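Local coordinates for secretion activator protein, hypothetical (Brucella abortus bv. 1 str. 9-941, PDB 7DNP) that probably cleaves the glycan strands of peptidoglycan as a muramidase of glycosyl hydrolase family 108, an autolysin tied to type IV secretion, at residues 100-105 against 120-125. Sequence-based numbering, arbitrary orientation.
Sequences KMLQKV and AAVRKM
Two helices of the predicted peptidoglycan domain, 95-106 and 116-123, meet here through a small apolar contact between Leu102 on the first and Val122 on the second. Methyl CD2 of Leu102 approaches methyl CG2 of Val122 to 4.2 Å; the two side chains cross at about a right angle. CG of Leu102 stands anti to the backbone N (chi1 173°), beside the carbonyl carbon, and the branch then carries CD2 to the other helix. In Val122 it is the methyl beside the backbone N, CG2, that faces Leu102, while CG1 lies anti to that N. Both residues are buried and both also pack on Ile130 of helix 127-142, which makes the pair part of a three-helix apolar cluster; branched aliphatic side chains suit such a place because they fill it without a polar group to satisfy.

The second touch lies where the chain has left helix 116-123. Met125 directs its CB toward 100-105, and with chi1 at -67° and an extended chi2 its SD comes to 4.1 Å from the carbonyl O of Val105, a loose approach too long for a specific sulfur-oxygen interaction. The long, unbranched thioether can reach back from a loop to the end of the neighbouring helix, where it also packs on Val106. No hydrogen bond joins the two segments directly. The polar link is made from the intervening loop and the start of the second helix: the amide of Gln103 bonds through NE2 to Asp111 OD1 and Thr118 OG1, and through OE1 to Gly112 N. The C-terminal parts of helices 95-106 and 116-123 thus meet over Ile130 of helix 127-142, forming a helical corner of the predicted peptidoglycan domain whose connecting loop, 107-115, is tied down by Gln103.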
# COMPACT_ATOMS: atom_id res chain seq x y z
N LYS A 100 -10.60 -3.44 0.85
CA LYS A 100 -11.49 -4.56 1.13
C LYS A 100 -11.09 -5.29 2.41
O LYS A 100 -11.94 -5.69 3.21
CB LYS A 100 -11.50 -5.54 -0.05
CG LYS A 100 -12.36 -5.10 -1.23
CD LYS A 100 -12.23 -6.08 -2.38
CE LYS A 100 -13.05 -5.64 -3.58
NZ LYS A 100 -13.21 -6.73 -4.58
N MET A 101 -9.78 -5.46 2.63
CA MET A 101 -9.31 -6.13 3.83
C MET A 101 -9.50 -5.25 5.06
O MET A 101 -9.82 -5.75 6.15
CB MET A 101 -7.85 -6.54 3.68
CG MET A 101 -7.49 -7.82 4.42
SD MET A 101 -8.32 -9.29 3.76
CE MET A 101 -8.06 -9.07 2.01
N LEU A 102 -9.30 -3.94 4.92
CA LEU A 102 -9.59 -3.03 6.02
C LEU A 102 -11.07 -3.07 6.37
O LEU A 102 -11.44 -3.03 7.55
CB LEU A 102 -9.16 -1.60 5.66
CG LEU A 102 -9.57 -0.53 6.67
CD1 LEU A 102 -8.79 -0.68 7.97
CD2 LEU A 102 -9.39 0.87 6.09
N GLN A 103 -11.93 -3.17 5.35
CA GLN A 103 -13.36 -3.28 5.59
C GLN A 103 -13.71 -4.59 6.29
O GLN A 103 -14.55 -4.61 7.19
CB GLN A 103 -14.11 -3.12 4.26
CG GLN A 103 -14.09 -1.67 3.74
CD GLN A 103 -14.46 -1.53 2.27
OE1 GLN A 103 -14.16 -2.39 1.44
NE2 GLN A 103 -15.11 -0.42 1.93
N LYS A 104 -13.05 -5.68 5.90
CA LYS A 104 -13.24 -6.96 6.59
C LYS A 104 -12.85 -6.85 8.06
O LYS A 104 -13.55 -7.37 8.94
CB LYS A 104 -12.44 -8.05 5.89
CG LYS A 104 -12.71 -9.47 6.38
CD LYS A 104 -11.74 -10.45 5.76
CE LYS A 104 -12.21 -11.89 5.91
NZ LYS A 104 -11.13 -12.87 5.61
N VAL A 105 -11.76 -6.14 8.35
CA VAL A 105 -11.28 -6.02 9.72
C VAL A 105 -12.26 -5.21 10.57
O VAL A 105 -12.55 -5.58 11.72
CB VAL A 105 -9.87 -5.39 9.74
CG1 VAL A 105 -9.56 -4.81 11.11
CG2 VAL A 105 -8.83 -6.43 9.33
N ALA A 120 -16.82 5.41 9.70
CA ALA A 120 -17.45 5.30 11.01
C ALA A 120 -16.94 4.08 11.77
O ALA A 120 -16.61 4.18 12.96
CB ALA A 120 -18.97 5.24 10.86
N ALA A 121 -16.86 2.93 11.09
CA ALA A 121 -16.40 1.71 11.74
C ALA A 121 -14.93 1.77 12.10
O ALA A 121 -14.52 1.22 13.12
CB ALA A 121 -16.68 0.51 10.84
N VAL A 122 -14.11 2.41 11.26
CA VAL A 122 -12.70 2.57 11.59
C VAL A 122 -12.53 3.41 12.85
O VAL A 122 -11.74 3.07 13.74
CB VAL A 122 -11.94 3.19 10.39
CG1 VAL A 122 -10.57 3.66 10.84
CG2 VAL A 122 -11.81 2.18 9.26
N ARG A 123 -13.28 4.50 12.96
CA ARG A 123 -13.14 5.39 14.10
C ARG A 123 -13.78 4.86 15.37
O ARG A 123 -13.62 5.47 16.43
CB ARG A 123 -13.70 6.77 13.75
CG ARG A 123 -12.75 7.56 12.86
CD ARG A 123 -13.44 8.62 12.02
NE ARG A 123 -12.51 9.16 11.04
CZ ARG A 123 -12.80 10.12 10.17
NH1 ARG A 123 -14.00 10.67 10.16
NH2 ARG A 123 -11.87 10.55 9.32
N LYS A 124 -14.49 3.73 15.30
CA LYS A 124 -15.04 3.09 16.49
C LYS A 124 -14.09 2.06 17.10
O LYS A 124 -14.39 1.53 18.17
CB LYS A 124 -16.37 2.40 16.16
CG LYS A 124 -17.52 3.36 15.94
CD LYS A 124 -18.74 2.63 15.38
CE LYS A 124 -19.92 3.57 15.20
NZ LYS A 124 -21.13 2.85 14.69
N MET A 125 -12.97 1.76 16.44
CA MET A 125 -12.02 0.77 16.91
C MET A 125 -10.69 1.43 17.24
O MET A 125 -10.38 2.53 16.76
CB MET A 125 -11.78 -0.32 15.85
CG MET A 125 -12.97 -1.21 15.57
SD MET A 125 -12.55 -2.46 14.34
CE MET A 125 -11.13 -3.23 15.10